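Local atomic coordinates of PH1570-like domain-containing protein (Pyrococcus horikoshii, PDB entry 2HQ4), a protein that is of unknown function and forms a compact, single-chain archaeal domain in which helices pack on a long antiparallel beta-sheet. Residues V42-I47 with E64-F69; L111-E116 with L142-K147; Y133-P138 with K153-I158. All coordinates share one frame; numbering follows the deposited sequence.

Along the chain, contact 1 closes before the other two open, whereas the segments of contacts 2 and 3 alternate. Contact 1 joins helices 40-55 and 61-70; its centre lies about 22 Å from that of contact 2 and about 16 Å from that of contact 3. The latter two are about 11 Å apart and reach neighbouring strands of one antiparallel sheet, 141-145 and 134-136, which the backbone bond from F143 N to I135 O (2.8 Å) helps to hold. Helix 150-155 connects the groups, since M46 of contact 1 packs on I154 of contact 3. The sheet thus carries a loop in contact 2 and helical elements in contacts 1 and 3.

Contact 1: residues V42-I47 with E64-F69; sequences VLLAMI and ECAKEF
L44 lays its forked end over A66 and K67 of the neighbouring helix. Its two methyls divide the work: CD2 rests 3.6 Å from A66 CB, while CD1 meets K67 CG at 3.7 Å. The leucine's CG stands opposite its own carbonyl carbon (chi1 -71°), which sets the fork beside the backbone N of helix 40-55, where its methyls can reach both residues. I47, one turn further on, sends CD1 to the same A66 methyl at 3.9 Å, so that small CB is touched by two larger side chains. Alanine suits this place because its short side chain lets the branched ends of L44 and I47 come close to the backbone of 64-69; the CA atoms of L44 and A66 are 6.9 Å apart.

K67 serves two environments. Its aliphatic part crosses L44 at about a right angle, then the chain bends at chi3 (-59°) and leads the ammonium away from the apolar seam. There NZ forms a salt bridge with E64 OE2 at 2.9 Å, approaching from above the carboxylate plane, and also hydrogen-bonds to L74 O. With K67 replaced by alanine, the E64 carboxylate would probably lose its charged mate, L74 O this donor, and L44 CD1 the methylene it rests on.

F63 and W70 of helix 61-70 also touch L44, while V18 of strand 16-19 packs against both I47 and A66. One residue before A66, C65 is tied by a disulfide to C12, fastening this helix to strand 10-13 at the edge of the sheet. With local axes 9.9 Å apart and running at 160°, the arrangement is that of an antiparallel helical hairpin lying against an antiparallel sheet, an alpha+beta arrangement.

Contact 2: residues L111-E116 with L142-K147; sequences LEIKIE and LFIFNK
I113 reaches across to two residues of strand 141-145 with separate parts of its side chain. Its CG1 meets L142 CD2 at 4.1 Å, the two side chains pointing tip to tip, while its terminal CD1 lies 4.0 Å from I144 CG2 where the two isoleucines cross obliquely. That same I144 methyl receives L111 CD1 at 4.2 Å, again end to end. In I144 it is CG2 that stands opposite the carbonyl carbon, leaving CG1 between the backbone N and that carbon (chi1 62°); the short branch, not the long one, therefore serves both partners. Beta-branched isoleucine suits an extended strand and here offers a methyl close to the backbone.

Further out, backbone bonds secure the strand on both flanks: L142 and I144 pair with Y35 and K33, F143 and F145 with I135 and Y133. The loop is positioned by polar anchors instead. Q101 of helix 94-107 bonds to I113 O and I115 N, and Y133 OH makes a short, probable hydrogen bond to E112 O. F134 also packs on I113, and I104 on L142.

The junction itself consists of branched aliphatic groups meeting at van der Waals distance. Such chemistry gives little directional control, so the placing of the loop probably depends largely on its bonds to Q101 and Y133.

Contact 3: residues Y133-P138 with K153-I158; sequences YFILDP and KILKYI
I135 drives its terminal methyl between two residues of helix 150-155, and this is the closely fitted part of the contact. CD1 lies 3.9 Å from I154 CG2, with the two isoleucines meeting tip to tip, and 4.0 Å from L155 CD2. The long branch of I135 can reach both because CG1 is opposite the carbonyl carbon (chi1 -70°), with CD1 extended beyond it. Isoleucine suits the buried places of I135 and I154: F145 and L128 pack on I135, and F143 and M46 close around I154. L155 is partly exposed and marks the more open flank, where leucine still turns its fork to the I135 methyl.

The D137 end is less intimate. Instead of a methyl set against two side chains, one carboxylate oxygen merely lies beside an aliphatic one: D137 and I158 slide past each other in opposite directions, with D137 OD2 at 3.8 Å from I158 CG2 and D137 CB at 3.9 Å from I158 CD1. The polar partners of the carboxylate are R141 NE, in a salt bridge to OD2, and R139 N, which bonds to OD1. Aspartate suits a place beside the turn that follows, since OD1 accepts from R139 N.

Strand 134-136, the turn beyond it, strand 141-145 and helix 150-155 follow in sequence, making a beta-hairpin whose succeeding helix folds back across one face of the antiparallel sheet.

Contact 1: residues V42-I47 with E64-F69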
loop_
_atom_site.group_PDB
_atom_site.type_symbol
_atom_site.label_atom_id
_atom_site.label_comp_id
_atom_site.label_asym_id
_atom_site.label_seq_id
_atom_site.Cartn_x
_atom_site.Cartn_y
_atom_site.Cartn_z
ATOM N N VAL A 42 7.006 1.179 0.562
ATOM C CA VAL A 42 6.137 0.187 -0.103
ATOM C C VAL A 42 5.580 0.784 -1.410
ATOM O O VAL A 42 5.601 0.141 -2.468
ATOM C CB VAL A 42 4.958 -0.267 0.833
ATOM C CG1 VAL A 42 4.035 -1.265 0.089
ATOM C CG2 VAL A 42 5.536 -0.886 2.095
ATOM N N LEU A 43 5.140 2.035 -1.364
ATOM C CA LEU A 43 4.595 2.657 -2.569
ATOM C C LEU A 43 5.693 2.814 -3.649
ATOM O O LEU A 43 5.473 2.547 -4.853
ATOM C CB LEU A 43 3.911 3.979 -2.192
ATOM C CG LEU A 43 2.391 3.872 -1.876
ATOM C CD1 LEU A 43 2.030 2.799 -0.853
ATOM C CD2 LEU A 43 1.947 5.228 -1.426
ATOM N N LEU A 44 6.897 3.194 -3.220
ATOM C CA LEU A 44 8.051 3.287 -4.145
ATOM C C LEU A 44 8.346 1.968 -4.818
ATOM O O LEU A 44 8.577 1.906 -6.042
ATOM C CB LEU A 44 9.328 3.732 -3.396
ATOM C CG LEU A 44 9.308 5.181 -2.963
ATOM C CD1 LEU A 44 10.564 5.511 -2.074
ATOM C CD2 LEU A 44 9.326 6.010 -4.230
ATOM N N ALA A 45 8.328 0.895 -4.036
ATOM C CA ALA A 45 8.559 -0.434 -4.601
ATOM C C ALA A 45 7.467 -0.818 -5.607
ATOM O O ALA A 45 7.755 -1.423 -6.646
ATOM C CB ALA A 45 8.655 -1.467 -3.472
ATOM N N MET A 46 6.216 -0.474 -5.305
ATOM C CA MET A 46 5.109 -0.736 -6.252
ATOM C C MET A 46 5.312 0.009 -7.581
ATOM O O MET A 46 5.017 -0.541 -8.644
ATOM C CB MET A 46 3.754 -0.294 -5.619
ATOM C CG MET A 46 3.293 -1.153 -4.372
ATOM S SD MET A 46 1.904 -0.433 -3.454
ATOM C CE MET A 46 0.595 -0.707 -4.676
ATOM N N ILE A 47 5.770 1.265 -7.520
ATOM C CA ILE A 47 6.026 2.096 -8.716
ATOM C C ILE A 47 7.149 1.491 -9.557
ATOM O O ILE A 47 7.022 1.328 -10.777
ATOM C CB ILE A 47 6.363 3.580 -8.303
ATOM C CG1 ILE A 47 5.104 4.281 -7.813
ATOM C CG2 ILE A 47 6.946 4.366 -9.485
ATOM C CD1 ILE A 47 5.354 5.604 -6.894
ATOM N N GLU A 64 12.606 7.061 -9.546
ATOM C CA GLU A 64 13.530 8.145 -9.166
ATOM C C GLU A 64 12.822 9.461 -8.870
ATOM O O GLU A 64 13.141 10.135 -7.878
ATOM C CB GLU A 64 14.606 8.321 -10.230
ATOM C CG GLU A 64 15.466 7.063 -10.406
ATOM C CD GLU A 64 16.327 6.731 -9.182
ATOM O OE1 GLU A 64 16.756 7.678 -8.495
ATOM O OE2 GLU A 64 16.562 5.527 -8.895
ATOM N N CYS A 65 11.864 9.822 -9.719
ATOM C CA CYS A 65 11.029 11.001 -9.540
ATOM C C CYS A 65 10.253 10.990 -8.180
ATOM O O CYS A 65 10.198 12.000 -7.453
ATOM C CB CYS A 65 10.062 11.114 -10.746
ATOM S SG CYS A 65 8.785 12.405 -10.647
ATOM N N ALA A 66 9.658 9.841 -7.855
ATOM C CA ALA A 66 8.842 9.708 -6.653
ATOM C C ALA A 66 9.770 9.789 -5.428
ATOM O O ALA A 66 9.393 10.394 -4.412
ATOM C CB ALA A 66 8.085 8.362 -6.680
ATOM N N LYS A 67 10.968 9.198 -5.535
ATOM C CA LYS A 67 11.983 9.281 -4.448
ATOM C C LYS A 67 12.410 10.727 -4.161
ATOM O O LYS A 67 12.539 11.140 -2.990
ATOM C CB LYS A 67 13.216 8.428 -4.742
ATOM C CG LYS A 67 13.076 6.920 -4.427
ATOM C CD LYS A 67 14.417 6.192 -4.517
ATOM C CE LYS A 67 15.044 6.323 -5.890
ATOM N NZ LYS A 67 16.342 5.583 -6.051
ATOM N N GLU A 68 12.594 11.496 -5.226
ATOM C CA GLU A 68 12.924 12.917 -5.130
ATOM C C GLU A 68 11.761 13.678 -4.470
ATOM O O GLU A 68 11.964 14.440 -3.512
ATOM C CB GLU A 68 13.272 13.472 -6.530
ATOM C CG GLU A 68 14.327 14.603 -6.552
ATOM C CD GLU A 68 14.769 14.969 -7.980
ATOM O OE1 GLU A 68 13.989 14.705 -8.949
ATOM O OE2 GLU A 68 15.915 15.496 -8.143
ATOM N N PHE A 69 10.536 13.429 -4.945
ATOM C CA PHE A 69 9.334 14.019 -4.368
ATOM C C PHE A 69 9.185 13.754 -2.857
ATOM O O PHE A 69 8.904 14.691 -2.086
ATOM C CB PHE A 69 8.088 13.545 -5.126
ATOM C CG PHE A 69 6.805 14.105 -4.584
ATOM C CD1 PHE A 69 6.519 15.456 -4.705
ATOM C CD2 PHE A 69 5.890 13.277 -3.940
ATOM C CE1 PHE A 69 5.322 15.997 -4.208
ATOM C CE2 PHE A 69 4.709 13.793 -3.434
ATOM C CZ PHE A 69 4.413 15.169 -3.578
#

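Contact 2: residues L111-E116 with L142-K147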
loop_
_atom_site.group_PDB
_atom_site.type_symbol
_atom_site.label_atom_id
_atom_site.label_comp_id
_atom_site.label_asym_id
_atom_site.label_seq_id
_atom_site.Cartn_x
_atom_site.Cartn_y
_atom_site.Cartn_z
ATOM N N LEU A 111 -12.450 6.713 5.171
ATOM C CA LEU A 111 -13.668 5.973 4.902
ATOM C C LEU A 111 -13.856 4.822 5.886
ATOM O O LEU A 111 -12.956 4.495 6.662
ATOM C CB LEU A 111 -13.709 5.446 3.455
ATOM C CG LEU A 111 -12.537 4.716 2.802
ATOM C CD1 LEU A 111 -12.165 3.504 3.577
ATOM C CD2 LEU A 111 -12.886 4.304 1.369
ATOM N N GLU A 112 -15.042 4.225 5.835
ATOM C CA GLU A 112 -15.385 3.073 6.647
ATOM C C GLU A 112 -14.590 1.838 6.239
ATOM O O GLU A 112 -14.507 1.492 5.068
ATOM C CB GLU A 112 -16.889 2.799 6.573
ATOM C CG GLU A 112 -17.386 1.992 7.760
ATOM C CD GLU A 112 -18.874 1.673 7.680
ATOM O OE1 GLU A 112 -19.683 2.620 7.528
ATOM O OE2 GLU A 112 -19.233 0.470 7.797
ATOM N N ILE A 113 -13.959 1.229 7.225
ATOM C CA ILE A 113 -13.301 -0.049 7.091
ATOM C C ILE A 113 -14.007 -0.987 8.067
ATOM O O ILE A 113 -14.044 -0.734 9.272
ATOM C CB ILE A 113 -11.827 0.036 7.516
ATOM C CG1 ILE A 113 -11.114 1.219 6.834
ATOM C CG2 ILE A 113 -11.114 -1.289 7.268
ATOM C CD1 ILE A 113 -10.893 1.060 5.333
ATOM N N LYS A 114 -14.573 -2.065 7.570
ATOM C CA LYS A 114 -15.094 -3.045 8.498
ATOM C C LYS A 114 -14.232 -4.281 8.454
ATOM O O LYS A 114 -14.240 -5.037 7.491
ATOM C CB LYS A 114 -16.561 -3.365 8.210
ATOM C CG LYS A 114 -17.528 -2.258 8.623
ATOM C CD LYS A 114 -18.957 -2.781 8.554
ATOM C CE LYS A 114 -19.829 -2.162 9.625
ATOM N NZ LYS A 114 -20.807 -3.164 10.156
ATOM N N ILE A 115 -13.474 -4.459 9.519
ATOM C CA ILE A 115 -12.554 -5.584 9.641
ATOM C C ILE A 115 -13.251 -6.935 9.428
ATOM O O ILE A 115 -12.657 -7.843 8.869
ATOM C CB ILE A 115 -11.794 -5.521 10.993
ATOM C CG1 ILE A 115 -10.850 -4.309 10.990
ATOM C CG2 ILE A 115 -10.999 -6.833 11.294
ATOM C CD1 ILE A 115 -9.728 -4.338 9.903
ATOM N N GLU A 116 -14.517 -7.054 9.842
ATOM C CA GLU A 116 -15.227 -8.354 9.755
ATOM C C GLU A 116 -15.482 -8.836 8.307
ATOM O O GLU A 116 -15.760 -10.003 8.059
ATOM C CB GLU A 116 -16.510 -8.341 10.612
ATOM C CG GLU A 116 -17.714 -7.726 9.951
ATOM C CD GLU A 116 -17.707 -6.219 9.972
ATOM O OE1 GLU A 116 -16.935 -5.605 10.766
ATOM O OE2 GLU A 116 -18.490 -5.644 9.182
ATOM N N LEU A 142 -2.490 1.179 7.185
ATOM C CA LEU A 142 -3.725 0.846 6.516
ATOM C C LEU A 142 -3.641 1.378 5.075
ATOM O O LEU A 142 -3.496 2.618 4.843
ATOM C CB LEU A 142 -4.896 1.478 7.276
ATOM C CG LEU A 142 -6.237 1.328 6.544
ATOM C CD1 LEU A 142 -6.812 -0.134 6.698
ATOM C CD2 LEU A 142 -7.162 2.344 7.104
ATOM N N PHE A 143 -3.703 0.450 4.123
ATOM C CA PHE A 143 -3.698 0.792 2.701
ATOM C C PHE A 143 -5.131 0.761 2.189
ATOM O O PHE A 143 -5.917 -0.111 2.609
ATOM C CB PHE A 143 -2.920 -0.262 1.937
ATOM C CG PHE A 143 -1.479 -0.367 2.337
ATOM C CD1 PHE A 143 -0.486 0.329 1.598
ATOM C CD2 PHE A 143 -1.102 -1.177 3.422
ATOM C CE1 PHE A 143 0.892 0.223 1.969
ATOM C CE2 PHE A 143 0.237 -1.285 3.813
ATOM C CZ PHE A 143 1.246 -0.575 3.058
ATOM N N ILE A 144 -5.503 1.703 1.336
ATOM C CA ILE A 144 -6.826 1.646 0.693
ATOM C C ILE A 144 -6.504 1.718 -0.785
ATOM O O ILE A 144 -5.538 2.411 -1.174
ATOM C CB ILE A 144 -7.860 2.718 1.189
ATOM C CG1 ILE A 144 -7.402 4.159 0.923
ATOM C CG2 ILE A 144 -8.197 2.519 2.758
ATOM C CD1 ILE A 144 -8.544 5.224 1.215
ATOM N N PHE A 145 -7.251 0.989 -1.605
ATOM C CA PHE A 145 -6.919 0.889 -3.012
ATOM C C PHE A 145 -8.184 0.706 -3.877
ATOM O O PHE A 145 -9.263 0.406 -3.341
ATOM C CB PHE A 145 -5.857 -0.228 -3.229
ATOM C CG PHE A 145 -6.079 -1.495 -2.384
ATOM C CD1 PHE A 145 -6.934 -2.512 -2.827
ATOM C CD2 PHE A 145 -5.405 -1.654 -1.159
ATOM C CE1 PHE A 145 -7.129 -3.679 -2.049
ATOM C CE2 PHE A 145 -5.576 -2.764 -0.374
ATOM C CZ PHE A 145 -6.462 -3.810 -0.816
ATOM N N ASN A 146 -8.057 0.843 -5.204
ATOM C CA ASN A 146 -9.263 0.997 -6.029
ATOM C C ASN A 146 -9.843 -0.341 -6.512
ATOM O O ASN A 146 -11.001 -0.371 -6.907
ATOM C CB ASN A 146 -8.979 1.900 -7.264
ATOM C CG ASN A 146 -7.925 1.305 -8.147
ATOM O OD1 ASN A 146 -6.893 0.853 -7.642
ATOM N ND2 ASN A 146 -8.177 1.244 -9.476
ATOM N N LYS A 147 -9.075 -1.431 -6.491
ATOM C CA LYS A 147 -9.614 -2.737 -6.936
ATOM C C LYS A 147 -8.904 -3.862 -6.194
ATOM O O LYS A 147 -7.770 -3.652 -5.739
ATOM C CB LYS A 147 -9.519 -2.881 -8.470
ATOM C CG LYS A 147 -8.077 -2.865 -9.012
ATOM C CD LYS A 147 -8.023 -2.897 -10.541
ATOM C CE LYS A 147 -6.574 -2.923 -10.969
ATOM N NZ LYS A 147 -6.379 -3.132 -12.431
#

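Contact 3: residues Y133-P138 with K153-I158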
loop_
_atom_site.group_PDB
_atom_site.type_symbol
_atom_site.label_atom_id
_atom_site.label_comp_id
_atom_site.label_asym_id
_atom_site.label_seq_id
_atom_site.Cartn_x
_atom_site.Cartn_y
_atom_site.Cartn_z
ATOM N N TYR A 133 -10.866 -3.706 -0.677
ATOM C CA TYR A 133 -10.365 -2.340 -0.941
ATOM C C TYR A 133 -9.375 -1.820 0.098
ATOM O O TYR A 133 -9.045 -0.646 0.080
ATOM C CB TYR A 133 -11.517 -1.329 -1.062
ATOM C CG TYR A 133 -12.291 -1.145 0.224
ATOM C CD1 TYR A 133 -12.094 -0.011 1.019
ATOM C CD2 TYR A 133 -13.250 -2.106 0.639
ATOM C CE1 TYR A 133 -12.811 0.178 2.201
ATOM C CE2 TYR A 133 -13.963 -1.943 1.852
ATOM C CZ TYR A 133 -13.747 -0.804 2.612
ATOM O OH TYR A 133 -14.435 -0.605 3.794
ATOM N N PHE A 134 -8.930 -2.685 0.994
ATOM C CA PHE A 134 -8.006 -2.281 2.044
ATOM C C PHE A 134 -7.154 -3.416 2.574
ATOM O O PHE A 134 -7.491 -4.603 2.437
ATOM C CB PHE A 134 -8.773 -1.658 3.233
ATOM C CG PHE A 134 -9.637 -2.642 3.962
ATOM C CD1 PHE A 134 -9.149 -3.354 5.069
ATOM C CD2 PHE A 134 -10.942 -2.870 3.544
ATOM C CE1 PHE A 134 -9.966 -4.262 5.760
ATOM C CE2 PHE A 134 -11.773 -3.804 4.228
ATOM C CZ PHE A 134 -11.288 -4.474 5.322
ATOM N N ILE A 135 -6.039 -3.030 3.199
ATOM C CA ILE A 135 -5.202 -3.921 3.990
ATOM C C ILE A 135 -4.780 -3.230 5.286
ATOM O O ILE A 135 -4.353 -2.053 5.272
ATOM C CB ILE A 135 -3.921 -4.327 3.247
ATOM C CG1 ILE A 135 -4.247 -5.257 2.070
ATOM C CG2 ILE A 135 -2.853 -5.012 4.223
ATOM C CD1 ILE A 135 -3.025 -5.376 1.158
ATOM N N LEU A 136 -4.946 -3.936 6.404
ATOM C CA LEU A 136 -4.401 -3.444 7.662
ATOM C C LEU A 136 -3.261 -4.387 7.985
ATOM O O LEU A 136 -3.492 -5.591 8.128
ATOM C CB LEU A 136 -5.456 -3.522 8.789
ATOM C CG LEU A 136 -4.908 -3.202 10.215
ATOM C CD1 LEU A 136 -4.406 -1.765 10.289
ATOM C CD2 LEU A 136 -5.987 -3.421 11.289
ATOM N N ASP A 137 -2.040 -3.875 8.086
ATOM C CA ASP A 137 -0.898 -4.735 8.406
ATOM C C ASP A 137 -0.467 -4.573 9.868
ATOM O O ASP A 137 -0.859 -3.621 10.527
ATOM C CB ASP A 137 0.265 -4.562 7.392
ATOM C CG ASP A 137 1.082 -3.274 7.605
ATOM O OD1 ASP A 137 1.170 -2.746 8.739
ATOM O OD2 ASP A 137 1.683 -2.820 6.617
ATOM N N PRO A 138 0.264 -5.562 10.398
ATOM C CA PRO A 138 0.684 -5.473 11.770
ATOM C C PRO A 138 1.809 -4.492 12.065
ATOM O O PRO A 138 2.243 -4.428 13.205
ATOM C CB PRO A 138 1.086 -6.921 12.105
ATOM C CG PRO A 138 1.509 -7.491 10.833
ATOM C CD PRO A 138 0.668 -6.833 9.771
ATOM N N LYS A 153 0.056 -6.578 -4.905
ATOM C CA LYS A 153 1.122 -5.609 -5.181
ATOM C C LYS A 153 1.679 -5.029 -3.868
ATOM O O LYS A 153 2.883 -4.726 -3.780
ATOM C CB LYS A 153 0.583 -4.490 -6.040
ATOM C CG LYS A 153 0.105 -4.972 -7.461
ATOM C CD LYS A 153 -0.376 -3.750 -8.266
ATOM C CE LYS A 153 -0.901 -4.110 -9.691
ATOM N NZ LYS A 153 -0.319 -5.345 -10.291
ATOM N N ILE A 154 0.790 -4.829 -2.900
ATOM C CA ILE A 154 1.146 -4.353 -1.542
ATOM C C ILE A 154 1.754 -5.446 -0.711
ATOM O O ILE A 154 2.816 -5.243 -0.090
ATOM C CB ILE A 154 -0.083 -3.709 -0.809
ATOM C CG1 ILE A 154 -0.548 -2.445 -1.535
ATOM C CG2 ILE A 154 0.221 -3.326 0.675
ATOM C CD1 ILE A 154 -2.015 -2.082 -1.212
ATOM N N LEU A 155 1.115 -6.618 -0.710
ATOM C CA LEU A 155 1.485 -7.723 0.168
ATOM C C LEU A 155 2.928 -8.150 -0.074
ATOM O O LEU A 155 3.604 -8.611 0.854
ATOM C CB LEU A 155 0.546 -8.910 -0.035
ATOM C CG LEU A 155 -0.894 -8.809 0.486
ATOM C CD1 LEU A 155 -1.740 -10.044 0.042
ATOM C CD2 LEU A 155 -0.863 -8.642 2.008
ATOM N N LYS A 156 3.396 -7.938 -1.309
ATOM C CA LYS A 156 4.765 -8.317 -1.717
ATOM C C LYS A 156 5.858 -7.530 -0.945
ATOM O O LYS A 156 6.983 -8.025 -0.755
ATOM C CB LYS A 156 4.908 -8.108 -3.219
ATOM C CG LYS A 156 6.301 -8.304 -3.775
ATOM C CD LYS A 156 6.319 -8.182 -5.306
ATOM C CE LYS A 156 5.148 -8.917 -5.937
ATOM N NZ LYS A 156 5.237 -8.830 -7.418
ATOM N N TYR A 157 5.511 -6.331 -0.490
ATOM C CA TYR A 157 6.514 -5.386 0.015
ATOM C C TYR A 157 6.304 -4.942 1.447
ATOM O O TYR A 157 7.138 -4.183 1.992
ATOM C CB TYR A 157 6.583 -4.149 -0.874
ATOM C CG TYR A 157 7.023 -4.482 -2.271
ATOM C CD1 TYR A 157 8.279 -5.038 -2.506
ATOM C CD2 TYR A 157 6.197 -4.218 -3.356
ATOM C CE1 TYR A 157 8.692 -5.341 -3.806
ATOM C CE2 TYR A 157 6.599 -4.519 -4.655
ATOM C CZ TYR A 157 7.834 -5.078 -4.861
ATOM O OH TYR A 157 8.220 -5.363 -6.143
ATOM N N ILE A 158 5.232 -5.403 2.078
ATOM C CA ILE A 158 4.924 -4.843 3.416
ATOM C C ILE A 158 5.816 -5.358 4.510
ATOM O O ILE A 158 5.753 -4.854 5.647
ATOM C CB ILE A 158 3.461 -5.053 3.887
ATOM C CG1 ILE A 158 3.088 -6.546 3.895
ATOM C CG2 ILE A 158 2.510 -4.130 3.142
ATOM C CD1 ILE A 158 1.684 -6.808 4.510
#